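Long-range contacts in transketolase (PDB 3L84), which belongs to the thiamine diphosphate-binding family of enzymes and pairs two copies of a three-domain chain in its assembly: residues P50-W55 with L299-W304; T413-S418 with F437-D442; L469-A474 with S493-S498. All blocks are in the same frame, centred on the assembly; numbering follows the deposited sequence.

Contact 1: residues P50-W55 with L299-W304; sequences PKNPTW and LEEAKW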
loop_
_atom_site.group_PDB
_atom_site.type_symbol
_atom_site.label_atom_id
_atom_site.label_comp_id
_atom_site.label_asym_id
_atom_site.label_seq_id
_atom_site.Cartn_x
_atom_site.Cartn_y
_atom_site.Cartn_z
ATOM N N PRO A 50 14.480 -10.051 -31.389
ATOM C CA PRO A 50 13.037 -9.940 -31.599
ATOM C C PRO A 50 12.352 -11.289 -31.871
ATOM O O PRO A 50 11.165 -11.425 -31.609
ATOM C CB PRO A 50 12.947 -8.988 -32.802
ATOM C CG PRO A 50 14.185 -8.191 -32.763
ATOM C CD PRO A 50 15.242 -9.190 -32.305
ATOM N N LYS A 51 13.064 -12.265 -32.429
ATOM C CA LYS A 51 12.462 -13.561 -32.736
ATOM C C LYS A 51 12.609 -14.547 -31.568
ATOM O O LYS A 51 12.077 -15.664 -31.623
ATOM C CB LYS A 51 13.075 -14.154 -34.007
ATOM C CG LYS A 51 12.934 -13.256 -35.224
ATOM C CD LYS A 51 11.489 -12.908 -35.554
ATOM C CE LYS A 51 11.380 -12.242 -36.937
ATOM N NZ LYS A 51 10.060 -11.548 -37.181
ATOM N N ASN A 52 13.320 -14.150 -30.506
ATOM C CA ASN A 52 13.364 -14.936 -29.250
ATOM C C ASN A 52 13.403 -13.995 -28.054
ATOM O O ASN A 52 14.455 -13.732 -27.471
ATOM C CB ASN A 52 14.522 -15.928 -29.164
ATOM C CG ASN A 52 14.481 -16.708 -27.879
ATOM O OD1 ASN A 52 13.441 -16.703 -27.180
ATOM N ND2 ASN A 52 15.574 -17.345 -27.505
ATOM N N PRO A 53 12.235 -13.532 -27.647
ATOM C CA PRO A 53 12.123 -12.638 -26.500
ATOM C C PRO A 53 12.472 -13.287 -25.160
ATOM O O PRO A 53 12.449 -12.599 -24.147
ATOM C CB PRO A 53 10.644 -12.214 -26.527
ATOM C CG PRO A 53 10.246 -12.440 -27.932
ATOM C CD PRO A 53 10.956 -13.651 -28.370
ATOM N N THR A 54 12.745 -14.588 -25.133
ATOM C CA THR A 54 13.159 -15.279 -23.921
ATOM C C THR A 54 14.669 -15.497 -23.801
ATOM O O THR A 54 15.107 -16.115 -22.855
ATOM C CB THR A 54 12.449 -16.675 -23.778
ATOM O OG1 THR A 54 13.003 -17.651 -24.655
ATOM C CG2 THR A 54 10.905 -16.559 -24.001
ATOM N N TRP A 55 15.464 -14.990 -24.739
ATOM C CA TRP A 55 16.916 -15.143 -24.687
ATOM C C TRP A 55 17.408 -14.626 -23.340
ATOM O O TRP A 55 17.234 -13.461 -23.007
ATOM C CB TRP A 55 17.562 -14.376 -25.832
ATOM C CG TRP A 55 19.068 -14.320 -25.755
ATOM C CD1 TRP A 55 19.933 -15.265 -25.225
ATOM C CD2 TRP A 55 19.880 -13.215 -26.176
ATOM N NE1 TRP A 55 21.213 -14.785 -25.319
ATOM C CE2 TRP A 55 21.210 -13.535 -25.875
ATOM C CE3 TRP A 55 19.592 -11.989 -26.777
ATOM C CZ2 TRP A 55 22.276 -12.680 -26.156
ATOM C CZ3 TRP A 55 20.635 -11.130 -27.058
ATOM C CH2 TRP A 55 21.982 -11.491 -26.745
ATOM N N LEU A 299 22.299 -13.107 -34.526
ATOM C CA LEU A 299 23.746 -13.301 -34.392
ATOM C C LEU A 299 24.198 -13.170 -32.923
ATOM O O LEU A 299 25.014 -13.949 -32.448
ATOM C CB LEU A 299 24.519 -12.268 -35.220
ATOM C CG LEU A 299 25.168 -12.517 -36.572
ATOM C CD1 LEU A 299 25.198 -14.000 -37.037
ATOM C CD2 LEU A 299 24.681 -11.545 -37.678
ATOM N N GLU A 300 23.673 -12.196 -32.188
ATOM C CA GLU A 300 24.049 -12.059 -30.777
ATOM C C GLU A 300 23.652 -13.281 -29.985
ATOM O O GLU A 300 24.427 -13.795 -29.190
ATOM C CB GLU A 300 23.437 -10.821 -30.161
ATOM C CG GLU A 300 24.046 -9.521 -30.661
ATOM C CD GLU A 300 25.341 -9.125 -29.954
ATOM O OE1 GLU A 300 25.850 -9.872 -29.090
ATOM O OE2 GLU A 300 25.841 -8.017 -30.260
ATOM N N GLU A 301 22.446 -13.787 -30.202
ATOM C CA GLU A 301 22.046 -14.964 -29.456
ATOM C C GLU A 301 22.858 -16.207 -29.863
ATOM O O GLU A 301 23.228 -17.024 -29.012
ATOM C CB GLU A 301 20.537 -15.247 -29.611
ATOM C CG GLU A 301 20.143 -16.475 -28.790
ATOM C CD GLU A 301 18.647 -16.812 -28.798
ATOM O OE1 GLU A 301 17.848 -16.073 -29.400
ATOM O OE2 GLU A 301 18.288 -17.848 -28.226
ATOM N N ALA A 302 23.201 -16.316 -31.140
ATOM C CA ALA A 302 24.011 -17.434 -31.622
ATOM C C ALA A 302 25.370 -17.475 -30.953
ATOM O O ALA A 302 25.817 -18.518 -30.489
ATOM C CB ALA A 302 24.171 -17.349 -33.127
ATOM N N LYS A 303 26.000 -16.310 -30.836
ATOM C CA LYS A 303 27.305 -16.166 -30.162
ATOM C C LYS A 303 27.165 -16.568 -28.707
ATOM O O LYS A 303 28.056 -17.239 -28.138
ATOM C CB LYS A 303 27.836 -14.707 -30.285
ATOM C CG LYS A 303 28.264 -14.316 -31.709
ATOM C CD LYS A 303 28.703 -12.847 -31.769
ATOM C CE LYS A 303 29.009 -12.381 -33.201
ATOM N NZ LYS A 303 29.529 -10.966 -33.192
ATOM N N TRP A 304 26.059 -16.171 -28.084
ATOM C CA TRP A 304 25.837 -16.496 -26.692
ATOM C C TRP A 304 25.627 -18.000 -26.483
ATOM O O TRP A 304 26.175 -18.605 -25.576
ATOM C CB TRP A 304 24.646 -15.704 -26.148
ATOM C CG TRP A 304 24.414 -15.961 -24.695
ATOM C CD1 TRP A 304 25.052 -15.370 -23.681
ATOM C CD2 TRP A 304 23.529 -16.939 -24.115
ATOM N NE1 TRP A 304 24.616 -15.879 -22.489
ATOM C CE2 TRP A 304 23.671 -16.835 -22.725
ATOM C CE3 TRP A 304 22.620 -17.868 -24.639
ATOM C CZ2 TRP A 304 22.941 -17.636 -21.830
ATOM C CZ3 TRP A 304 21.861 -18.653 -23.740
ATOM C CH2 TRP A 304 22.037 -18.525 -22.361
#
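An Asx turn in the loop between helix 30-42 and strand 60-63 is fastened here to the flank of helix 293-310, where Asn52 and Trp55 meet Glu301 and Trp304. The amide of Asn52 works at both ends. Its OD1 accepts from Thr54 N and, in the carbonyl plane on a lone pair, from Thr54 OG1 at 2.7 Å, which fixes the rotation of the amide inside a type I turn running from Asn52 to Trp55. The other end, Asn52 ND2, reaches the syn side of Glu301 OE2 at 2.9 Å, with a weak second bond to OE1; OE2 lies in the amide plane, but the carboxylate as a whole is turned 37° from it. Glu301 OE1 has a further donor in Asn49 ND2, so two asparagines of the loop hold this carboxylate. Because the glutamate chain is fully extended, with CG opposite the backbone N (chi1 -179°), its methylene CG is laid over the face of Trp55, 3.9 Å from the centroid of the five-membered ring, a CH-pi contact. Trp55 in turn directs an edge at the face of Trp304, offset edge-to-face with planes at 67°, and Trp55 NE1 comes within 3.4 Å of Trp304 CD2. At the ring's far end Trp55 CH2 touches Glu300 CB at 3.8 Å. Trp304 NE1 is bonded to Leu141 O, just after helix 118-137, and Pro50 and Lys51 lean on Ala293 and Val294, so the loop ahead of strand 60-63 follows helix 293-310 back to its first turn.

Contact 2: residues T413-S418 with F437-D442; sequences TFFIFS and FIFTHD
This is a buried contact between neighbouring parallel strands of the six-stranded sheet in the pyrimidine-binding domain, at the point where the chain leaves strand 408-414 for helix 418-431 in a beta-alpha-beta unit. Thr413 N bonds to Ile438 O, Thr440 N to Thr413 O, and Phe415 N to Thr440 O at 2.8 Å, the last in the carbonyl plane; beyond it the two chains diverge. Phe439 fills the corner under the turn. Its CG stands opposite the carbonyl carbon (chi1 -62°), which brings one ring face beneath Ser418 CB, 3.8 Å from the centroid in a CH-pi contact. Ser418 OG donates a hydrogen bond back to Phe415 O at 2.7 Å. The rings of Phe415 and Phe439 are near parallel but slid apart and barely overlap; Phe415 CD1 packs 3.6 Å from Phe439 CB and equally near its CD2. Farther along, Phe414 CE1 stands over the centre of the His441 ring, the two planes at 41°, while His441 ND1 donates to Thr440 OG1, which also has Asn369 OD1 as a partner. Where the strands part, a water bridges the gap, accepting from Ile416 N at 2.9 Å and donating to His441 O at 2.7 Å.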
loop_
_atom_site.group_PDB
_atom_site.type_symbol
_atom_site.label_atom_id
_atom_site.label_comp_id
_atom_site.label_asym_id
_atom_site.label_seq_id
_atom_site.Cartn_x
_atom_site.Cartn_y
_atom_site.Cartn_z
ATOM N N THR A 413 6.847 -10.707 5.041
ATOM C CA THR A 413 6.639 -9.685 6.061
ATOM C C THR A 413 5.502 -10.135 6.979
ATOM O O THR A 413 4.935 -11.239 6.808
ATOM C CB THR A 413 6.352 -8.286 5.426
ATOM O OG1 THR A 413 6.258 -7.296 6.461
ATOM C CG2 THR A 413 5.071 -8.264 4.570
ATOM N N PHE A 414 5.182 -9.332 7.965
ATOM C CA PHE A 414 3.980 -9.591 8.745
ATOM C C PHE A 414 2.760 -9.381 7.877
ATOM O O PHE A 414 2.712 -8.481 7.003
ATOM C CB PHE A 414 3.853 -8.593 9.910
ATOM C CG PHE A 414 4.879 -8.735 11.028
ATOM C CD1 PHE A 414 5.436 -9.945 11.370
ATOM C CD2 PHE A 414 5.249 -7.606 11.777
ATOM C CE1 PHE A 414 6.356 -10.047 12.412
ATOM C CE2 PHE A 414 6.162 -7.735 12.824
ATOM C CZ PHE A 414 6.686 -8.942 13.140
ATOM N N PHE A 415 1.700 -10.140 8.143
ATOM C CA PHE A 415 0.483 -10.024 7.344
ATOM C C PHE A 415 -0.091 -8.610 7.397
ATOM O O PHE A 415 -0.632 -8.129 6.402
ATOM C CB PHE A 415 -0.537 -11.068 7.838
ATOM C CG PHE A 415 -1.735 -11.312 6.936
ATOM C CD1 PHE A 415 -1.657 -11.198 5.553
ATOM C CD2 PHE A 415 -2.929 -11.743 7.498
ATOM C CE1 PHE A 415 -2.759 -11.508 4.755
ATOM C CE2 PHE A 415 -4.011 -12.063 6.700
ATOM C CZ PHE A 415 -3.919 -11.925 5.360
ATOM N N ILE A 416 0.019 -7.893 8.518
ATOM C CA ILE A 416 -0.527 -6.551 8.528
ATOM C C ILE A 416 0.187 -5.651 7.508
ATOM O O ILE A 416 -0.433 -4.761 6.897
ATOM C CB ILE A 416 -0.445 -5.943 9.942
ATOM C CG1 ILE A 416 -1.148 -4.593 10.003
ATOM C CG2 ILE A 416 0.978 -5.819 10.442
ATOM C CD1 ILE A 416 -2.623 -4.629 9.539
ATOM N N PHE A 417 1.462 -5.875 7.238
ATOM C CA PHE A 417 2.248 -5.082 6.306
ATOM C C PHE A 417 2.178 -5.580 4.887
ATOM O O PHE A 417 2.784 -4.980 3.981
ATOM C CB PHE A 417 3.695 -4.868 6.816
ATOM C CG PHE A 417 3.748 -4.296 8.154
ATOM C CD1 PHE A 417 2.814 -3.316 8.544
ATOM C CD2 PHE A 417 4.657 -4.760 9.078
ATOM C CE1 PHE A 417 2.808 -2.776 9.842
ATOM C CE2 PHE A 417 4.639 -4.215 10.394
ATOM C CZ PHE A 417 3.715 -3.271 10.745
ATOM N N SER A 418 1.371 -6.613 4.638
ATOM C CA SER A 418 0.970 -6.932 3.269
ATOM C C SER A 418 0.366 -5.695 2.602
ATOM O O SER A 418 0.465 -5.522 1.388
ATOM C CB SER A 418 -0.034 -8.083 3.208
ATOM O OG SER A 418 -1.267 -7.749 3.801
ATOM N N PHE A 437 4.281 -15.298 -1.454
ATOM C CA PHE A 437 4.180 -14.269 -0.426
ATOM C C PHE A 437 4.008 -14.928 0.921
ATOM O O PHE A 437 3.092 -15.740 1.100
ATOM C CB PHE A 437 3.004 -13.300 -0.743
ATOM C CG PHE A 437 3.217 -12.467 -1.992
ATOM C CD1 PHE A 437 3.678 -11.166 -1.886
ATOM C CD2 PHE A 437 3.007 -12.994 -3.245
ATOM C CE1 PHE A 437 3.909 -10.411 -3.038
ATOM C CE2 PHE A 437 3.253 -12.234 -4.379
ATOM C CZ PHE A 437 3.700 -10.970 -4.252
ATOM N N ILE A 438 4.865 -14.587 1.861
ATOM C CA ILE A 438 4.938 -15.254 3.168
ATOM C C ILE A 438 4.506 -14.206 4.184
ATOM O O ILE A 438 5.208 -13.209 4.383
ATOM C CB ILE A 438 6.373 -15.752 3.468
ATOM C CG1 ILE A 438 6.991 -16.588 2.338
ATOM C CG2 ILE A 438 6.422 -16.463 4.812
ATOM C CD1 ILE A 438 6.192 -17.680 1.850
ATOM N N PHE A 439 3.360 -14.427 4.822
ATOM C CA PHE A 439 2.773 -13.455 5.741
ATOM C C PHE A 439 2.578 -14.107 7.095
ATOM O O PHE A 439 1.615 -14.845 7.276
ATOM C CB PHE A 439 1.438 -12.953 5.209
ATOM C CG PHE A 439 1.482 -12.219 3.883
ATOM C CD1 PHE A 439 2.449 -11.281 3.592
ATOM C CD2 PHE A 439 0.499 -12.434 2.951
ATOM C CE1 PHE A 439 2.420 -10.588 2.384
ATOM C CE2 PHE A 439 0.470 -11.749 1.749
ATOM C CZ PHE A 439 1.428 -10.846 1.465
ATOM N N THR A 440 3.413 -13.777 8.068
ATOM C CA THR A 440 3.290 -14.342 9.390
ATOM C C THR A 440 2.538 -13.381 10.295
ATOM O O THR A 440 2.133 -12.274 9.883
ATOM C CB THR A 440 4.644 -14.726 10.001
ATOM O OG1 THR A 440 5.357 -13.550 10.407
ATOM C CG2 THR A 440 5.484 -15.532 9.016
ATOM N N HIS A 441 2.257 -13.794 11.510
ATOM C CA HIS A 441 1.613 -12.938 12.506
ATOM C C HIS A 441 0.223 -12.581 12.018
ATOM O O HIS A 441 -0.182 -11.430 11.919
ATOM C CB HIS A 441 2.483 -11.727 12.810
ATOM C CG HIS A 441 3.745 -12.071 13.534
ATOM N ND1 HIS A 441 4.693 -12.928 13.014
ATOM C CD2 HIS A 441 4.205 -11.680 14.742
ATOM C CE1 HIS A 441 5.687 -13.049 13.882
ATOM N NE2 HIS A 441 5.400 -12.322 14.950
ATOM N N ASP A 442 -0.572 -13.609 11.777
ATOM C CA ASP A 442 -1.808 -13.453 10.978
ATOM C C ASP A 442 -3.046 -12.948 11.676
ATOM O O ASP A 442 -4.042 -12.766 10.992
ATOM C CB ASP A 442 -2.175 -14.789 10.314
ATOM C CG ASP A 442 -2.695 -15.841 11.279
ATOM O OD1 ASP A 442 -2.196 -15.925 12.404
ATOM O OD2 ASP A 442 -3.553 -16.647 10.841
HETATM O O HOH W 1 0.674 -8.967 11.133
#

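Contact 3: residues L469-A474 with S493-S498; sequences LTFRPA and SAFVLS
Phe471 lies beside Phe495 on one face of a parallel sheet, its CD2 over the Phe495 ring at 4.2 Å from CE1; the planes are 24° apart but slid so far that the rings barely overlap. The two strands, 469-471 and 493-496, are the ends of a beta-alpha-beta unit whose helix 476-488 covers this same face, with Ala482 against both phenylalanines, and 469-471 is the outermost strand of the sheet within the chain. Their ladder is regular: Leu469 O accepts from Ala494 N, Phe471 N donates to Ala494 O, and Phe471 O takes Val496 N at 2.8 Å, nearly straight in line with the carbonyl. Ser493 OG sits between Leu469 CB and the edge of the Phe471 ring, 3.5 Å from CE2. On the other face Thr470 CG2 meets Val496 CG2 at 3.9 Å, while Thr470 OG1 bonds to Glu563. With its CG1 opposite the backbone N (chi1 174°), Val496 lays that methyl along the extended Arg472 chain, 3.9 Å from CD. The guanidinium forms salt bridges with Asp442 and Glu536 and a hydrogen bond with Ser533, so the valine packs against the aliphatic part of an arginine that is held at its polar end by several partners. Past the ladder Pro473 CG rests on Leu497 CD2, and a water donates to both Pro473 O at 2.7 Å and Val496 O at 2.8 Å.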
loop_
_atom_site.group_PDB
_atom_site.type_symbol
_atom_site.label_atom_id
_atom_site.label_comp_id
_atom_site.label_asym_id
_atom_site.label_seq_id
_atom_site.Cartn_x
_atom_site.Cartn_y
_atom_site.Cartn_z
ATOM N N LEU A 469 -3.928 -17.493 -4.842
ATOM C CA LEU A 469 -4.370 -18.463 -3.842
ATOM C C LEU A 469 -3.964 -17.960 -2.464
ATOM O O LEU A 469 -2.829 -17.537 -2.299
ATOM C CB LEU A 469 -3.740 -19.818 -4.097
ATOM C CG LEU A 469 -4.089 -20.448 -5.436
ATOM C CD1 LEU A 469 -3.381 -21.798 -5.584
ATOM C CD2 LEU A 469 -5.610 -20.626 -5.605
ATOM N N THR A 470 -4.852 -18.009 -1.492
ATOM C CA THR A 470 -4.531 -17.508 -0.166
ATOM C C THR A 470 -4.626 -18.714 0.769
ATOM O O THR A 470 -5.728 -19.119 1.167
ATOM C CB THR A 470 -5.465 -16.391 0.282
ATOM O OG1 THR A 470 -5.454 -15.367 -0.742
ATOM C CG2 THR A 470 -5.032 -15.749 1.604
ATOM N N PHE A 471 -3.495 -19.283 1.145
ATOM C CA PHE A 471 -3.460 -20.452 2.024
ATOM C C PHE A 471 -3.330 -20.038 3.468
ATOM O O PHE A 471 -2.467 -19.221 3.800
ATOM C CB PHE A 471 -2.298 -21.356 1.680
ATOM C CG PHE A 471 -2.409 -22.017 0.352
ATOM C CD1 PHE A 471 -3.257 -23.086 0.171
ATOM C CD2 PHE A 471 -1.682 -21.556 -0.729
ATOM C CE1 PHE A 471 -3.329 -23.734 -1.056
ATOM C CE2 PHE A 471 -1.777 -22.213 -1.950
ATOM C CZ PHE A 471 -2.602 -23.281 -2.078
ATOM N N ARG A 472 -4.161 -20.581 4.347
ATOM C CA ARG A 472 -4.079 -20.311 5.791
ATOM C C ARG A 472 -4.062 -21.675 6.503
ATOM O O ARG A 472 -5.085 -22.147 7.009
ATOM C CB ARG A 472 -5.191 -19.406 6.248
ATOM C CG ARG A 472 -5.113 -18.979 7.662
ATOM C CD ARG A 472 -6.086 -17.831 8.016
ATOM N NE ARG A 472 -5.930 -17.388 9.413
ATOM C CZ ARG A 472 -6.754 -17.625 10.417
ATOM N NH1 ARG A 472 -7.911 -18.227 10.261
ATOM N NH2 ARG A 472 -6.410 -17.166 11.603
ATOM N N PRO A 473 -2.895 -22.331 6.544
ATOM C CA PRO A 473 -2.842 -23.713 7.017
ATOM C C PRO A 473 -3.067 -23.806 8.515
ATOM O O PRO A 473 -2.635 -22.937 9.278
ATOM C CB PRO A 473 -1.428 -24.162 6.647
ATOM C CG PRO A 473 -0.653 -22.911 6.574
ATOM C CD PRO A 473 -1.595 -21.886 5.990
ATOM N N ALA A 474 -3.755 -24.860 8.943
ATOM C CA ALA A 474 -4.005 -25.091 10.346
ATOM C C ALA A 474 -2.888 -25.862 11.021
ATOM O O ALA A 474 -2.799 -25.840 12.266
ATOM C CB ALA A 474 -5.306 -25.829 10.524
ATOM N N SER A 493 0.776 -17.343 -4.965
ATOM C CA SER A 493 0.150 -17.761 -3.708
ATOM C C SER A 493 0.677 -16.961 -2.532
ATOM O O SER A 493 1.855 -16.544 -2.509
ATOM C CB SER A 493 0.451 -19.235 -3.404
ATOM O OG SER A 493 -0.152 -20.168 -4.318
ATOM N N ALA A 494 -0.194 -16.747 -1.540
ATOM C CA ALA A 494 0.162 -16.229 -0.263
ATOM C C ALA A 494 -0.002 -17.321 0.793
ATOM O O ALA A 494 -0.915 -18.149 0.701
ATOM C CB ALA A 494 -0.714 -15.038 0.118
ATOM N N PHE A 495 0.868 -17.303 1.793
ATOM C CA PHE A 495 0.841 -18.184 2.946
ATOM C C PHE A 495 0.618 -17.318 4.178
ATOM O O PHE A 495 1.439 -16.460 4.511
ATOM C CB PHE A 495 2.153 -18.960 3.025
ATOM C CG PHE A 495 2.351 -19.890 1.871
ATOM C CD1 PHE A 495 1.946 -21.217 1.935
ATOM C CD2 PHE A 495 2.858 -19.437 0.706
ATOM C CE1 PHE A 495 2.146 -22.064 0.832
ATOM C CE2 PHE A 495 3.028 -20.269 -0.370
ATOM C CZ PHE A 495 2.665 -21.571 -0.305
ATOM N N VAL A 496 -0.506 -17.559 4.849
ATOM C CA VAL A 496 -0.948 -16.778 5.999
ATOM C C VAL A 496 -0.733 -17.647 7.245
ATOM O O VAL A 496 -1.370 -18.703 7.389
ATOM C CB VAL A 496 -2.390 -16.350 5.813
ATOM C CG1 VAL A 496 -2.969 -15.648 7.084
ATOM C CG2 VAL A 496 -2.583 -15.465 4.580
ATOM N N LEU A 497 0.226 -17.226 8.064
ATOM C CA LEU A 497 0.873 -18.093 9.029
ATOM C C LEU A 497 0.803 -17.502 10.445
ATOM O O LEU A 497 0.870 -16.283 10.630
ATOM C CB LEU A 497 2.328 -18.293 8.608
ATOM C CG LEU A 497 2.500 -18.850 7.188
ATOM C CD1 LEU A 497 3.919 -18.608 6.710
ATOM C CD2 LEU A 497 2.069 -20.288 7.083
ATOM N N SER A 498 0.726 -18.376 11.455
ATOM C CA SER A 498 0.585 -17.943 12.834
ATOM C C SER A 498 1.886 -17.645 13.526
ATOM O O SER A 498 2.924 -18.279 13.228
ATOM C CB SER A 498 -0.174 -18.993 13.647
ATOM O OG SER A 498 0.629 -20.148 13.879
HETATM O O HOH W 2 -1.671 -20.469 9.537
#

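Contacts 2 and 3 share one parallel sheet, their centres about 10 Å apart, and adjoin through strands 436-440 and 493-496: Phe437 O and Phe439 N probably bond to Phe495 N and O. A salt bridge from Asp442 of contact 2 to Arg472 of contact 3 also joins them. Both are core, built on backbone ladders with aromatic rings, and each has a water beyond its ladder. Contact 1 lies about 40 Å from either, centre to centre, on the opposite side of the chain's centre and in the thiamine diphosphate-binding domain. Only partly buried, it joins a loop to a helix mainly through side chains, an amide-carboxylate pair and two tryptophans.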